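Peroxiredoxin (PDB 6TSB) is a spore-coat protein that probably pairs a thiol-peroxidase domain with this GH18 chitinase domain, which cleaves the beta-1,4 linkages of chitin. Local coordinates at residues T335-Q338 and A339-L342; G234-V237 and D238-V241; L312-F315 and L316-Y320; I72-P75 and R76-N79. One frame throughout, in Å; residues are numbered along the deposited sequence.

Contact 1 (T335-Q338 and A339-L342)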
loop_
_atom_site.group_PDB
_atom_site.type_symbol
_atom_site.label_atom_id
_atom_site.label_comp_id
_atom_site.label_asym_id
_atom_site.label_seq_id
_atom_site.Cartn_x
_atom_site.Cartn_y
_atom_site.Cartn_z
ATOM N N THR A 335 22.262 12.479 1.939
ATOM C CA THR A 335 22.926 11.727 3.043
ATOM C C THR A 335 21.948 10.830 3.801
ATOM O O THR A 335 22.417 9.941 4.536
ATOM C CB THR A 335 23.569 12.715 4.017
ATOM O OG1 THR A 335 24.713 13.120 3.272
ATOM C CG2 THR A 335 23.946 12.150 5.374
ATOM N N TYR A 336 20.644 11.069 3.684
ATOM C CA TYR A 336 19.594 10.304 4.408
ATOM C C TYR A 336 19.075 9.132 3.555
ATOM O O TYR A 336 18.300 8.308 4.064
ATOM C CB TYR A 336 18.458 11.251 4.783
ATOM C CG TYR A 336 18.796 12.321 5.791
ATOM C CD1 TYR A 336 20.009 12.363 6.468
ATOM C CD2 TYR A 336 17.841 13.270 6.112
ATOM C CE1 TYR A 336 20.263 13.336 7.426
ATOM C CE2 TYR A 336 18.089 14.259 7.045
ATOM C CZ TYR A 336 19.302 14.295 7.708
ATOM O OH TYR A 336 19.488 15.282 8.634
ATOM N N ASP A 337 19.529 9.067 2.305
ATOM C CA ASP A 337 19.010 8.229 1.200
ATOM C C ASP A 337 20.245 7.744 0.426
ATOM O O ASP A 337 20.410 8.103 -0.780
ATOM C CB ASP A 337 17.991 9.047 0.382
ATOM C CG ASP A 337 17.501 8.405 -0.915
ATOM O OD1 ASP A 337 16.932 7.296 -0.850
ATOM O OD2 ASP A 337 17.711 9.019 -1.989
ATOM N N GLN A 338 21.108 6.980 1.115
ATOM C CA GLN A 338 22.468 6.592 0.638
ATOM C C GLN A 338 22.337 5.717 -0.615
ATOM O O GLN A 338 23.230 5.787 -1.456
ATOM C CB GLN A 338 23.268 5.907 1.753
ATOM C CG GLN A 338 23.659 6.815 2.925
ATOM C CD GLN A 338 24.735 7.850 2.640
ATOM O OE1 GLN A 338 25.257 7.971 1.530
ATOM N NE2 GLN A 338 25.077 8.630 3.656
ATOM N N ALA A 339 21.248 4.954 -0.767
ATOM C CA ALA A 339 21.013 4.086 -1.948
ATOM C C ALA A 339 20.324 4.863 -3.086
ATOM O O ALA A 339 20.123 4.263 -4.136
ATOM C CB ALA A 339 20.204 2.870 -1.536
ATOM N N ASN A 340 19.956 6.139 -2.897
ATOM C CA ASN A 340 19.383 7.005 -3.972
ATOM C C ASN A 340 18.023 6.473 -4.434
ATOM O O ASN A 340 17.689 6.633 -5.610
ATOM C CB ASN A 340 20.350 7.168 -5.149
ATOM C CG ASN A 340 21.571 7.969 -4.752
ATOM O OD1 ASN A 340 21.542 8.698 -3.765
ATOM N ND2 ASN A 340 22.641 7.831 -5.509
ATOM N N ILE A 341 17.258 5.882 -3.523
ATOM C CA ILE A 341 15.922 5.319 -3.843
ATOM C C ILE A 341 14.947 6.495 -3.988
ATOM O O ILE A 341 14.307 6.606 -5.047
ATOM C CB ILE A 341 15.489 4.317 -2.766
ATOM C CG1 ILE A 341 16.423 3.107 -2.735
ATOM C CG2 ILE A 341 14.032 3.904 -2.963
ATOM C CD1 ILE A 341 16.338 2.338 -1.439
ATOM N N LEU A 342 14.867 7.367 -2.979
ATOM C CA LEU A 342 14.005 8.574 -3.059
ATOM C C LEU A 342 14.502 9.490 -4.181
ATOM O O LEU A 342 13.677 9.928 -4.958
ATOM C CB LEU A 342 13.957 9.271 -1.701
ATOM C CG LEU A 342 13.382 8.416 -0.582
ATOM C CD1 LEU A 342 12.977 9.257 0.616
ATOM C CD2 LEU A 342 12.218 7.566 -1.081
HETATM O O HOH W 1 18.285 5.209 0.248
#

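Contact 2 (G234-V237 and D238-V241)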
loop_
_atom_site.group_PDB
_atom_site.type_symbol
_atom_site.label_atom_id
_atom_site.label_comp_id
_atom_site.label_asym_id
_atom_site.label_seq_id
_atom_site.Cartn_x
_atom_site.Cartn_y
_atom_site.Cartn_z
ATOM N N GLY A 234 -6.104 -18.678 -18.508
ATOM C CA GLY A 234 -7.362 -19.414 -18.249
ATOM C C GLY A 234 -7.937 -19.164 -16.856
ATOM O O GLY A 234 -9.147 -18.858 -16.754
ATOM N N TYR A 235 -7.109 -19.292 -15.812
ATOM C CA TYR A 235 -7.538 -19.333 -14.389
ATOM C C TYR A 235 -7.753 -17.917 -13.850
ATOM O O TYR A 235 -6.807 -17.118 -13.772
ATOM C CB TYR A 235 -6.537 -20.117 -13.539
ATOM C CG TYR A 235 -6.549 -21.597 -13.817
ATOM C CD1 TYR A 235 -5.828 -22.133 -14.873
ATOM C CD2 TYR A 235 -7.305 -22.457 -13.038
ATOM C CE1 TYR A 235 -5.845 -23.492 -15.136
ATOM C CE2 TYR A 235 -7.335 -23.817 -13.290
ATOM C CZ TYR A 235 -6.606 -24.335 -14.346
ATOM O OH TYR A 235 -6.641 -25.675 -14.595
ATOM N N SER A 236 -8.991 -17.650 -13.448
ATOM C CA SER A 236 -9.421 -16.415 -12.758
ATOM C C SER A 236 -10.750 -16.662 -12.022
ATOM O O SER A 236 -11.602 -17.458 -12.534
ATOM C CB SER A 236 -9.541 -15.300 -13.764
ATOM O OG SER A 236 -10.898 -15.112 -14.125
ATOM N N VAL A 237 -10.984 -15.988 -10.895
ATOM C CA VAL A 237 -12.250 -16.186 -10.124
ATOM C C VAL A 237 -13.424 -15.895 -11.059
ATOM O O VAL A 237 -14.323 -16.737 -11.132
ATOM C CB VAL A 237 -12.331 -15.324 -8.852
ATOM C CG1 VAL A 237 -13.693 -15.411 -8.199
ATOM C CG2 VAL A 237 -11.214 -15.662 -7.862
ATOM N N ASP A 238 -13.390 -14.752 -11.754
ATOM C CA ASP A 238 -14.509 -14.213 -12.577
ATOM C C ASP A 238 -14.905 -15.231 -13.651
ATOM O O ASP A 238 -16.111 -15.442 -13.838
ATOM C CB ASP A 238 -14.129 -12.871 -13.223
ATOM C CG ASP A 238 -15.062 -12.350 -14.314
ATOM O OD1 ASP A 238 -16.240 -11.970 -14.014
ATOM O OD2 ASP A 238 -14.603 -12.328 -15.452
ATOM N N ALA A 239 -13.932 -15.788 -14.362
ATOM C CA ALA A 239 -14.163 -16.818 -15.400
ATOM C C ALA A 239 -14.803 -18.088 -14.781
ATOM O O ALA A 239 -15.554 -18.784 -15.505
ATOM C CB ALA A 239 -12.863 -17.118 -16.114
ATOM N N MET A 240 -14.527 -18.406 -13.503
ATOM C CA MET A 240 -15.100 -19.604 -12.828
ATOM C C MET A 240 -16.542 -19.314 -12.467
ATOM O O MET A 240 -17.412 -20.184 -12.722
ATOM C CB MET A 240 -14.326 -19.998 -11.572
ATOM C CG MET A 240 -13.062 -20.696 -11.928
ATOM S SD MET A 240 -12.318 -21.514 -10.509
ATOM C CE MET A 240 -10.853 -22.120 -11.338
ATOM N N VAL A 241 -16.818 -18.103 -12.003
ATOM C CA VAL A 241 -18.225 -17.708 -11.715
ATOM C C VAL A 241 -19.045 -17.686 -13.016
ATOM O O VAL A 241 -20.191 -18.153 -13.004
ATOM C CB VAL A 241 -18.280 -16.355 -11.016
ATOM C CG1 VAL A 241 -19.711 -16.005 -10.662
ATOM C CG2 VAL A 241 -17.381 -16.346 -9.796
#

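Contact 3 (L312-F315 and L316-Y320)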
loop_
_atom_site.group_PDB
_atom_site.type_symbol
_atom_site.label_atom_id
_atom_site.label_comp_id
_atom_site.label_asym_id
_atom_site.label_seq_id
_atom_site.Cartn_x
_atom_site.Cartn_y
_atom_site.Cartn_z
ATOM N N LEU A 312 5.101 7.277 -3.864
ATOM C CA LEU A 312 3.758 7.765 -4.259
ATOM C C LEU A 312 3.647 9.264 -3.925
ATOM O O LEU A 312 3.353 10.042 -4.851
ATOM C CB LEU A 312 2.669 6.962 -3.542
ATOM C CG LEU A 312 1.249 7.464 -3.799
ATOM C CD1 LEU A 312 0.907 7.336 -5.287
ATOM C CD2 LEU A 312 0.221 6.757 -2.907
ATOM N N SER A 313 3.847 9.670 -2.665
ATOM C CA SER A 313 3.789 11.109 -2.282
ATOM C C SER A 313 4.884 11.913 -3.020
ATOM O O SER A 313 4.612 13.089 -3.303
ATOM C CB SER A 313 3.780 11.312 -0.788
ATOM O OG SER A 313 5.063 11.077 -0.238
ATOM N N ILE A 314 5.995 11.315 -3.474
ATOM C CA ILE A 314 6.998 12.039 -4.331
ATOM C C ILE A 314 6.497 12.155 -5.769
ATOM O O ILE A 314 6.786 13.195 -6.442
ATOM C CB ILE A 314 8.382 11.365 -4.321
ATOM C CG1 ILE A 314 9.028 11.441 -2.936
ATOM C CG2 ILE A 314 9.288 11.941 -5.404
ATOM C CD1 ILE A 314 10.221 10.545 -2.780
ATOM N N PHE A 315 5.832 11.118 -6.277
ATOM C CA PHE A 315 5.192 11.182 -7.617
ATOM C C PHE A 315 4.136 12.309 -7.633
ATOM O O PHE A 315 4.139 13.131 -8.552
ATOM C CB PHE A 315 4.581 9.830 -7.968
ATOM C CG PHE A 315 3.647 9.889 -9.144
ATOM C CD1 PHE A 315 4.144 9.917 -10.436
ATOM C CD2 PHE A 315 2.271 9.930 -8.943
ATOM C CE1 PHE A 315 3.282 9.978 -11.519
ATOM C CE2 PHE A 315 1.407 9.989 -10.023
ATOM C CZ PHE A 315 1.913 10.014 -11.307
ATOM N N LEU A 316 3.313 12.384 -6.584
ATOM C CA LEU A 316 2.221 13.374 -6.408
ATOM C C LEU A 316 2.797 14.798 -6.243
ATOM O O LEU A 316 2.309 15.710 -6.968
ATOM C CB LEU A 316 1.362 12.925 -5.218
ATOM C CG LEU A 316 0.546 11.649 -5.464
ATOM C CD1 LEU A 316 -0.411 11.388 -4.308
ATOM C CD2 LEU A 316 -0.219 11.731 -6.781
ATOM N N LYS A 317 3.822 14.978 -5.392
ATOM C CA LYS A 317 4.565 16.268 -5.256
ATOM C C LYS A 317 5.176 16.672 -6.603
ATOM O O LYS A 317 5.005 17.846 -6.954
ATOM C CB LYS A 317 5.589 16.190 -4.120
ATOM C CG LYS A 317 4.972 16.584 -2.788
ATOM C CD LYS A 317 5.678 16.081 -1.539
ATOM C CE LYS A 317 4.763 16.232 -0.344
ATOM N NZ LYS A 317 5.500 16.185 0.929
ATOM N N THR A 318 5.830 15.768 -7.342
ATOM C CA THR A 318 6.477 16.117 -8.632
ATOM C C THR A 318 5.403 16.412 -9.691
ATOM O O THR A 318 5.689 17.204 -10.641
ATOM C CB THR A 318 7.447 15.020 -9.111
ATOM O OG1 THR A 318 6.831 13.728 -9.073
ATOM C CG2 THR A 318 8.733 14.992 -8.300
ATOM N N GLN A 319 4.219 15.790 -9.573
ATOM C CA GLN A 319 3.038 16.140 -10.420
ATOM C C GLN A 319 2.678 17.611 -10.166
ATOM O O GLN A 319 2.581 18.379 -11.141
ATOM C CB GLN A 319 1.815 15.245 -10.151
ATOM C CG GLN A 319 1.895 13.845 -10.764
ATOM C CD GLN A 319 2.000 13.892 -12.269
ATOM O OE1 GLN A 319 3.078 13.702 -12.832
ATOM N NE2 GLN A 319 0.889 14.195 -12.930
ATOM N N TYR A 320 2.493 17.975 -8.899
ATOM C CA TYR A 320 2.137 19.340 -8.446
ATOM C C TYR A 320 3.122 20.328 -9.070
ATOM O O TYR A 320 2.697 21.390 -9.505
ATOM C CB TYR A 320 2.072 19.388 -6.919
ATOM C CG TYR A 320 1.544 20.676 -6.349
ATOM C CD1 TYR A 320 2.326 21.827 -6.286
ATOM C CD2 TYR A 320 0.247 20.742 -5.840
ATOM C CE1 TYR A 320 1.827 23.004 -5.738
ATOM C CE2 TYR A 320 -0.260 21.911 -5.283
ATOM C CZ TYR A 320 0.532 23.045 -5.225
ATOM O OH TYR A 320 -0.006 24.181 -4.678
#

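Contact 4 (I72-P75 and R76-N79)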
loop_
_atom_site.group_PDB
_atom_site.type_symbol
_atom_site.label_atom_id
_atom_site.label_comp_id
_atom_site.label_asym_id
_atom_site.label_seq_id
_atom_site.Cartn_x
_atom_site.Cartn_y
_atom_site.Cartn_z
ATOM N N ILE A 72 -15.828 -39.382 11.807
ATOM C CA ILE A 72 -15.183 -38.090 12.177
ATOM C C ILE A 72 -13.832 -38.403 12.820
ATOM O O ILE A 72 -13.785 -38.889 13.933
ATOM C CB ILE A 72 -16.040 -37.315 13.202
ATOM C CG1 ILE A 72 -17.559 -37.487 13.045
ATOM C CG2 ILE A 72 -15.614 -35.858 13.227
ATOM C CD1 ILE A 72 -18.246 -36.558 12.066
ATOM N N PRO A 73 -12.672 -38.126 12.203
ATOM C CA PRO A 73 -11.399 -38.306 12.898
ATOM C C PRO A 73 -11.262 -37.587 14.261
ATOM O O PRO A 73 -10.590 -38.127 15.108
ATOM C CB PRO A 73 -10.343 -37.754 11.924
ATOM C CG PRO A 73 -11.020 -37.672 10.566
ATOM C CD PRO A 73 -12.512 -37.701 10.805
ATOM N N TYR A 74 -11.832 -36.387 14.430
ATOM C CA TYR A 74 -11.662 -35.529 15.637
ATOM C C TYR A 74 -13.007 -35.001 16.134
ATOM O O TYR A 74 -13.253 -33.801 16.103
ATOM C CB TYR A 74 -10.766 -34.327 15.331
ATOM C CG TYR A 74 -9.366 -34.649 14.888
ATOM C CD1 TYR A 74 -8.350 -34.794 15.811
ATOM C CD2 TYR A 74 -9.039 -34.717 13.542
ATOM C CE1 TYR A 74 -7.045 -35.043 15.419
ATOM C CE2 TYR A 74 -7.743 -34.999 13.133
ATOM C CZ TYR A 74 -6.743 -35.173 14.078
ATOM O OH TYR A 74 -5.459 -35.432 13.708
ATOM N N PRO A 75 -13.912 -35.865 16.649
ATOM C CA PRO A 75 -15.256 -35.425 17.046
ATOM C C PRO A 75 -15.327 -34.286 18.082
ATOM O O PRO A 75 -16.314 -33.570 18.089
ATOM C CB PRO A 75 -15.922 -36.686 17.632
ATOM C CG PRO A 75 -14.800 -37.699 17.822
ATOM C CD PRO A 75 -13.690 -37.303 16.870
ATOM N N ARG A 76 -14.312 -34.127 18.931
ATOM C CA ARG A 76 -14.387 -33.150 20.045
ATOM C C ARG A 76 -14.471 -31.730 19.476
ATOM O O ARG A 76 -15.171 -30.899 20.070
ATOM C CB ARG A 76 -13.197 -33.342 20.988
ATOM C CG ARG A 76 -11.850 -32.925 20.418
ATOM C CD ARG A 76 -10.791 -33.169 21.474
ATOM N NE ARG A 76 -9.475 -32.641 21.142
ATOM C CZ ARG A 76 -8.596 -33.255 20.354
ATOM N NH1 ARG A 76 -8.900 -34.417 19.804
ATOM N NH2 ARG A 76 -7.425 -32.694 20.109
ATOM N N PHE A 77 -13.770 -31.473 18.367
ATOM C CA PHE A 77 -13.780 -30.189 17.614
ATOM C C PHE A 77 -15.183 -29.888 17.082
ATOM O O PHE A 77 -15.619 -28.722 17.121
ATOM C CB PHE A 77 -12.763 -30.232 16.476
ATOM C CG PHE A 77 -11.326 -30.247 16.933
ATOM C CD1 PHE A 77 -10.964 -29.799 18.199
ATOM C CD2 PHE A 77 -10.323 -30.691 16.080
ATOM C CE1 PHE A 77 -9.636 -29.813 18.601
ATOM C CE2 PHE A 77 -9.001 -30.731 16.497
ATOM C CZ PHE A 77 -8.662 -30.293 17.754
ATOM N N LEU A 78 -15.889 -30.914 16.637
ATOM C CA LEU A 78 -17.223 -30.737 16.033
ATOM C C LEU A 78 -18.207 -30.443 17.172
ATOM O O LEU A 78 -19.088 -29.585 16.992
ATOM C CB LEU A 78 -17.616 -31.996 15.250
ATOM C CG LEU A 78 -19.072 -32.020 14.771
ATOM C CD1 LEU A 78 -19.373 -30.829 13.874
ATOM C CD2 LEU A 78 -19.402 -33.307 14.031
ATOM N N ASN A 79 -18.101 -31.160 18.289
ATOM C CA ASN A 79 -18.985 -30.906 19.453
ATOM C C ASN A 79 -18.708 -29.493 19.962
ATOM O O ASN A 79 -19.682 -28.777 20.256
ATOM C CB ASN A 79 -18.809 -31.956 20.547
ATOM C CG ASN A 79 -19.341 -33.308 20.128
ATOM O OD1 ASN A 79 -18.693 -34.324 20.371
ATOM N ND2 ASN A 79 -20.503 -33.319 19.495
#

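Contact 1 (T335-Q338 and A339-L342)
D337 and N340 close a type I beta turn in which N340 N donates to D337 O (2.9 Å), coming in well above the carbonyl plane, and the chain then runs straight into helix 341-351. The side chain of D337 does the main work. With CG anti to the backbone N (chi1 172°), the carboxylate swings over the first turn of the helix, where the amide groups lack earlier carbonyls to bind. D337 OD1 receives L342 N at 3.0 Å in a fairly straight bond (159°) on its syn side, 34° out of the carboxylate plane. I341 N approaches the same oxygen at an equal 3.0 Å but is badly angled, so that bond is weak. A water donates to D337 OD1 at 2.7 Å and accepts from A339 N, bridging the side chain of D337 to the backbone of A339 inside the turn, while D337 OD2 takes A343 N. CB and CG of L342 lie alongside the carboxylate, each 3.7 Å from D337 OD1. N340, at the N-cap position, makes no capping bond with its side chain; its positive phi is one asparagine tolerates well, and its ND2 instead binds N48 O of the second subunit. The amide of Q338 also turns outward, its OE1 accepting from N48 ND2 of that subunit. Such a buried acid, gripped by several N-H groups at the positive end of a helix dipole, probably stays ionised, and its two oxygens satisfy backbone donors that would otherwise be costly to bury.

Contact 2 (G234-V237 and D238-V241)
S236 caps the N-terminus of helix 237-246, which follows the long loop after strand 201-204 in the alpha/beta barrel of the GH18 domain. Its OG accepts A239 N at 3.1 Å in an almost straight bond (169°), and the methyl of A239 packs against that oxygen at 3.4 Å from CB to OG. Serine suits the place: its short hydroxyl reaches an amide that is not bound by the carbonyl one turn earlier, since Y235 O accepts from N224. S236 O then takes M240 N at 3.2 Å, and V237 O takes V241 N at 3.0 Å, so regular helical bonding starts at once. V237 and V241 lie side by side, their CG1 and CG2 respectively 4.1 Å apart. M240, extended beyond CG, sends CE to Y235 CD2 (3.9 Å), the two side chains meeting at a slant. G234 has backbone angles (phi 106°) at which a CB would press on the preceding carbonyl oxygen. D238 faces outward from the turn, and its OD1 binds Y320 OH of the second subunit. The chemistry thus divides the work: a hydroxyl satisfies the helix end, apolar branches fill the inner side, and an acid, placed where the helix end would probably favour a negative charge, is spent on the subunit interface.

Contact 3 (L312-F315 and L316-Y320)
The ring of F315 carries Q319 on one face: Q319 CG stands 3.8 Å above the ring plane, offset toward the rim, in a CH-pi contact with the line from CG to the ring centroid 17° off the normal. The two side chains run the same way, one helical turn apart, and CG carries the contact. CG of F315 is anti to the backbone N (chi1 167°), which carries the ring along the helix toward its neighbours: L316 CD2 meets F315 CD2 at 3.8 Å, and L356, K357 and L360 of helix 353-361 pack on F315. One turn back, L312 CG touches L316 CD1 at 4.3 Å. Regular helical bonds join the turns, as in L316 N to L312 O (2.9 Å) and Q319 N to F315 O (2.8 Å). T318 folds its hydroxyl back on the helix, where OG1 lies 2.7 Å from I314 O and 2.8 Å from F315 O, so its one proton could go to either carbonyl. K317 stretches its methylenes past S313 O to a salt bridge with D309, and its NZ also binds A223 O of the second subunit. Hydrophobic side chains facing helices 341-351 and 353-361, with K317 reaching both D309 of its own chain and the partner subunit, and Y320 OH bonding D238 of the partner subunit, are consistent with an outer helix of the TIM barrel, here helix 311-323 ahead of strand 328-332.

Contact 4 (I72-P75 and R76-N79)
Y74 and F77 lie side by side and point the same way, Y74 CB meeting F77 CD2 at 3.7 Å. Their rings are close to parallel (planes 19° apart) but slid so far that they barely overlap, the centroids standing 5.8 Å from each other; the closest approach is that of Y74 CB to F77 CD2 rather than ring on ring. R76 comes to the rim of the tyrosine, with NH1 4.0 Å from Y74 CD1 and near the ring plane, its guanidinium turned 65° against the ring. To get there its CG stands between the backbone N and the carbonyl carbon (chi1 70°), after which an extended chain runs back along the turn. On another side of the turn I72 CD1 meets L78 CD2 at 4.0 Å, the two branches crossing at about a right angle. Behind these side chains stand the first bonds of the helix: N79 N to P75 O is straight at 3.0 Å, whereas F77 N to Y74 O is longer, 3.3 Å, with the donor above the carbonyl plane. Proline suits this place, since an amide N-H would have no helical acceptor here and the ring holds phi at a helical value. Further out, F59 of strand 56-64 packs on I72, F77 and L78 alike, N45 and P46 meet F77, and Y129 touches L78 and N79. The helix thus lies on its strand as the helix of a beta-alpha-beta crossover between the parallel strands 56-64 and 92-98, the repeating unit of the TIM barrel.

Contacts 1 and 3 are neighbours: their centres are about 17 Å apart, and L342 CD2 packs on I314 CD1 (4.0 Å). Contact 2 lies about 36 Å from contact 3, centre to centre, within the chain, yet Y320 of one subunit binds D238 of the other. With contact 1 also bound to the second subunit, this is consistent with an exchange of C-terminal parts between the two barrels. Contact 4, about 56 Å from both 1 and 3 between centres, takes no part in the interface. The Y235 side chain in contact 2 lies about 5 Å from a bound di(hydroxyethyl)ether; the catalytic acids, as in other GH18 enzymes, probably lie on and just after strand 133-137.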